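Local coordinates for protein phosphoserine phosphatase (Thermococcus onnurineus, PDB 4AP9) that probably hydrolyses L-phosphoserine to serine and phosphate with the help of magnesium, as a phosphatase of the haloacid dehalogenase superfamily, at residues A[96-107]-A[115-124]. Residues are numbered along the deposited sequence; the frame is centred on the assembly and turned at random.
Sequences FKVVLISGSFEE and LGDEFMANRA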
loop_
_atom_site.group_PDB
_atom_site.type_symbol
_atom_site.label_atom_id
_atom_site.label_comp_id
_atom_site.label_asym_id
_atom_site.label_seq_id
_atom_site.Cartn_x
_atom_site.Cartn_y
_atom_site.Cartn_z
ATOM N N PHE A 96 5.766 -1.104 28.324
ATOM C CA PHE A 96 4.898 -1.796 27.381
ATOM C C PHE A 96 3.439 -1.602 27.746
ATOM O O PHE A 96 3.096 -1.488 28.925
ATOM C CB PHE A 96 5.203 -3.302 27.380
ATOM C CG PHE A 96 6.531 -3.649 26.779
ATOM C CD1 PHE A 96 7.678 -3.622 27.546
ATOM C CD2 PHE A 96 6.628 -4.011 25.449
ATOM C CE1 PHE A 96 8.905 -3.942 26.998
ATOM C CE2 PHE A 96 7.852 -4.332 24.890
ATOM C CZ PHE A 96 8.996 -4.299 25.668
ATOM N N LYS A 97 2.581 -1.565 26.736
ATOM C CA LYS A 97 1.167 -1.848 26.942
ATOM C C LYS A 97 1.012 -3.370 26.817
ATOM O O LYS A 97 1.554 -3.970 25.890
ATOM C CB LYS A 97 0.334 -1.140 25.888
ATOM C CG LYS A 97 -1.105 -1.567 25.848
ATOM C CD LYS A 97 -1.870 -0.665 24.913
ATOM C CE LYS A 97 -2.331 -1.400 23.698
ATOM N NZ LYS A 97 -3.469 -0.664 23.069
ATOM N N VAL A 98 0.291 -3.988 27.746
ATOM C CA VAL A 98 0.192 -5.455 27.804
ATOM C C VAL A 98 -1.141 -5.993 27.283
ATOM O O VAL A 98 -2.207 -5.607 27.766
ATOM C CB VAL A 98 0.388 -5.944 29.251
ATOM C CG1 VAL A 98 0.300 -7.468 29.330
ATOM C CG2 VAL A 98 1.723 -5.447 29.787
ATOM N N VAL A 99 -1.075 -6.890 26.299
ATOM C CA VAL A 99 -2.268 -7.458 25.687
ATOM C C VAL A 99 -2.224 -8.952 25.885
ATOM O O VAL A 99 -1.264 -9.616 25.477
ATOM C CB VAL A 99 -2.367 -7.132 24.175
ATOM C CG1 VAL A 99 -3.615 -7.750 23.592
ATOM C CG2 VAL A 99 -2.378 -5.616 23.953
ATOM N N LEU A 100 -3.251 -9.485 26.534
ATOM C CA LEU A 100 -3.307 -10.917 26.790
ATOM C C LEU A 100 -4.264 -11.532 25.791
ATOM O O LEU A 100 -5.374 -11.038 25.610
ATOM C CB LEU A 100 -3.795 -11.180 28.220
ATOM C CG LEU A 100 -3.024 -10.550 29.380
ATOM C CD1 LEU A 100 -3.488 -11.152 30.695
ATOM C CD2 LEU A 100 -1.523 -10.719 29.241
ATOM N N ILE A 101 -3.847 -12.605 25.128
ATOM C CA ILE A 101 -4.713 -13.234 24.147
ATOM C C ILE A 101 -4.777 -14.733 24.360
ATOM O O ILE A 101 -3.888 -15.322 24.982
ATOM C CB ILE A 101 -4.258 -12.937 22.690
ATOM C CG1 ILE A 101 -2.886 -13.547 22.379
ATOM C CG2 ILE A 101 -4.180 -11.438 22.446
ATOM C CD1 ILE A 101 -2.460 -13.322 20.935
ATOM N N SER A 102 -5.852 -15.334 23.873
ATOM C CA SER A 102 -5.949 -16.786 23.834
ATOM C C SER A 102 -6.981 -17.210 22.797
ATOM O O SER A 102 -7.932 -16.469 22.523
ATOM C CB SER A 102 -6.354 -17.335 25.211
ATOM O OG SER A 102 -6.487 -18.761 25.179
ATOM N N GLY A 103 -6.802 -18.403 22.242
ATOM C CA GLY A 103 -7.808 -19.003 21.376
ATOM C C GLY A 103 -8.837 -19.808 22.160
ATOM O O GLY A 103 -9.787 -20.349 21.584
ATOM N N SER A 104 -8.634 -19.896 23.474
ATOM C CA SER A 104 -9.596 -20.546 24.354
ATOM C C SER A 104 -10.639 -19.529 24.815
ATOM O O SER A 104 -10.630 -18.369 24.374
ATOM C CB SER A 104 -8.932 -21.045 25.645
ATOM O OG SER A 104 -9.798 -21.939 26.351
ATOM N N PHE A 105 -11.518 -19.976 25.711
ATOM C CA PHE A 105 -12.692 -19.205 26.124
ATOM C C PHE A 105 -12.487 -18.128 27.188
ATOM O O PHE A 105 -11.897 -18.385 28.238
ATOM C CB PHE A 105 -13.750 -20.220 26.591
ATOM C CG PHE A 105 -14.157 -21.203 25.526
ATOM C CD1 PHE A 105 -15.088 -20.858 24.566
ATOM C CD2 PHE A 105 -13.604 -22.477 25.480
ATOM C CE1 PHE A 105 -15.457 -21.749 23.589
ATOM C CE2 PHE A 105 -13.978 -23.374 24.500
ATOM C CZ PHE A 105 -14.899 -23.011 23.550
ATOM N N GLU A 106 -12.969 -16.918 26.916
ATOM C CA GLU A 106 -12.885 -15.829 27.886
ATOM C C GLU A 106 -13.529 -16.203 29.211
ATOM O O GLU A 106 -13.101 -15.739 30.268
ATOM C CB GLU A 106 -13.560 -14.561 27.348
ATOM C CG GLU A 106 -12.720 -13.834 26.292
ATOM C CD GLU A 106 -13.167 -12.398 26.067
ATOM O OE1 GLU A 106 -14.177 -11.984 26.687
ATOM O OE2 GLU A 106 -12.493 -11.683 25.274
ATOM N N GLU A 107 -14.568 -17.033 29.141
ATOM C CA GLU A 107 -15.365 -17.388 30.303
ATOM C C GLU A 107 -14.524 -18.215 31.275
ATOM O O GLU A 107 -14.621 -18.063 32.500
ATOM C CB GLU A 107 -16.638 -18.137 29.868
ATOM C CG GLU A 107 -17.603 -17.305 28.968
ATOM C CD GLU A 107 -17.325 -17.428 27.454
ATOM O OE1 GLU A 107 -16.226 -17.865 27.060
ATOM O OE2 GLU A 107 -18.233 -17.113 26.653
ATOM N N LEU A 115 -6.039 -8.391 34.088
ATOM C CA LEU A 115 -4.632 -8.377 34.449
ATOM C C LEU A 115 -3.839 -7.472 33.511
ATOM O O LEU A 115 -3.006 -6.689 33.953
ATOM C CB LEU A 115 -4.056 -9.791 34.442
ATOM C CG LEU A 115 -2.575 -9.869 34.810
ATOM C CD1 LEU A 115 -2.335 -9.353 36.226
ATOM C CD2 LEU A 115 -2.078 -11.291 34.691
ATOM N N GLY A 116 -4.098 -7.601 32.214
ATOM C CA GLY A 116 -3.429 -6.786 31.220
ATOM C C GLY A 116 -4.156 -5.485 30.947
ATOM O O GLY A 116 -5.133 -5.145 31.617
ATOM N N ASP A 117 -3.648 -4.741 29.973
ATOM C CA ASP A 117 -4.286 -3.518 29.517
ATOM C C ASP A 117 -5.418 -3.815 28.537
ATOM O O ASP A 117 -6.422 -3.099 28.496
ATOM C CB ASP A 117 -3.230 -2.595 28.908
ATOM C CG ASP A 117 -2.196 -2.154 29.938
ATOM O OD1 ASP A 117 -2.613 -1.659 31.007
ATOM O OD2 ASP A 117 -0.980 -2.333 29.710
ATOM N N GLU A 118 -5.244 -4.866 27.736
ATOM C CA GLU A 118 -6.308 -5.381 26.883
ATOM C C GLU A 118 -6.368 -6.908 26.986
ATOM O O GLU A 118 -5.367 -7.571 27.272
ATOM C CB GLU A 118 -6.119 -4.969 25.416
ATOM C CG GLU A 118 -6.165 -3.466 25.178
ATOM C CD GLU A 118 -6.316 -3.108 23.708
ATOM O OE1 GLU A 118 -7.167 -3.704 23.025
ATOM O OE2 GLU A 118 -5.589 -2.211 23.230
ATOM N N PHE A 119 -7.541 -7.462 26.750
ATOM C CA PHE A 119 -7.741 -8.904 26.860
ATOM C C PHE A 119 -8.592 -9.358 25.685
ATOM O O PHE A 119 -9.602 -8.731 25.372
ATOM C CB PHE A 119 -8.443 -9.201 28.194
ATOM C CG PHE A 119 -8.840 -10.651 28.397
ATOM C CD1 PHE A 119 -7.898 -11.604 28.751
ATOM C CD2 PHE A 119 -10.165 -11.045 28.277
ATOM C CE1 PHE A 119 -8.274 -12.941 28.958
ATOM C CE2 PHE A 119 -10.545 -12.373 28.482
ATOM C CZ PHE A 119 -9.593 -13.320 28.819
HETATM N N MSE A 120 -8.197 -10.446 25.027
HETATM C CA MSE A 120 -8.995 -11.000 23.936
HETATM C C MSE A 120 -8.917 -12.518 23.863
HETATM O O MSE A 120 -7.830 -13.088 23.796
HETATM C CB MSE A 120 -8.537 -10.458 22.582
HETATM C CG MSE A 120 -9.114 -11.231 21.387
HETATM SE SE MSE A 120 -11.007 -10.850 21.098
HETATM C CE MSE A 120 -10.861 -8.973 21.450
ATOM N N ALA A 121 -10.079 -13.162 23.839
ATOM C CA ALA A 121 -10.149 -14.591 23.549
ATOM C C ALA A 121 -11.472 -14.897 22.861
ATOM O O ALA A 121 -12.289 -14.004 22.624
ATOM C CB ALA A 121 -10.014 -15.420 24.832
ATOM N N ASN A 122 -11.687 -16.164 22.540
ATOM C CA ASN A 122 -12.943 -16.568 21.923
ATOM C C ASN A 122 -14.033 -16.656 22.989
ATOM O O ASN A 122 -13.758 -16.440 24.159
ATOM C CB ASN A 122 -12.739 -17.866 21.149
ATOM C CG ASN A 122 -11.949 -17.642 19.869
ATOM O OD1 ASN A 122 -12.127 -16.620 19.207
ATOM N ND2 ASN A 122 -11.058 -18.568 19.530
ATOM N N ARG A 123 -15.277 -16.897 22.594
ATOM C CA ARG A 123 -16.351 -16.950 23.587
ATOM C C ARG A 123 -17.211 -18.171 23.344
ATOM O O ARG A 123 -17.132 -18.794 22.280
ATOM C CB ARG A 123 -17.200 -15.661 23.583
ATOM C CG ARG A 123 -16.497 -14.476 24.268
ATOM C CD ARG A 123 -17.324 -13.162 24.247
ATOM N NE ARG A 123 -16.566 -12.104 24.912
ATOM C CZ ARG A 123 -16.683 -10.796 24.684
ATOM N NH1 ARG A 123 -17.551 -10.334 23.793
ATOM N NH2 ARG A 123 -15.919 -9.942 25.356
ATOM N N ALA A 124 -18.028 -18.520 24.338
ATOM C CA ALA A 124 -18.879 -19.699 24.236
ATOM C C ALA A 124 -20.341 -19.343 23.981
ATOM O O ALA A 124 -20.809 -18.267 24.355
ATOM C CB ALA A 124 -18.754 -20.522 25.507
HETATM O O HOH W 1 0.807 0.005 29.938
HETATM O O HOH W 2 -12.192 -9.163 25.750
#
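Strands 97-102 and 118-124 run parallel, 14° apart, in a ladder that climbs from Glu118 N to Val98 O through Leu100 to Ser102 N and Met120 O. The chain then turns at Gly103 and Ser104, and a beta bulge shifts the register by two before Glu106 N binds Asn122 O at 2.9 Å. The carboxylates of Asp117 and Glu107 extend this pairing at its two ends. Asp117 OD2 takes Val98 N on its anti lone pair, an almost straight bond of 2.9 Å, while Arg92 holds OD1. Close by, Lys97, bent at chi3 (112°), brings NZ to within 2.6 Å of Glu118 OE2, an oxygen shared with Arg147 of a second subunit. Past the bulge, Glu106 lies alongside Phe119, its CG 3.4 Å from ring atom CE2. The two oxygens of Glu106 divide the work: OE2 reaches the far edge of strand 118-124 to accept Ala121 N, a water and Arg137, whereas OE1 is gripped side-on by Arg123 NE and NH2, both at 3.0 Å. The carboxylate stands nearly upright (81°) to the guanidinium plane. Glu107 OE2 receives Ala124 N at 2.7 Å. Asn122 ND2 reaches Gly103 O from above the carbonyl plane, its OD1 accepting Arg137 N. In this Rossmann-like HAD core, Asp117 and Glu107 thus continue the pairing as side-chain acceptors, and neighbouring cations probably keep Asp117, Glu118 and Glu106 ionised.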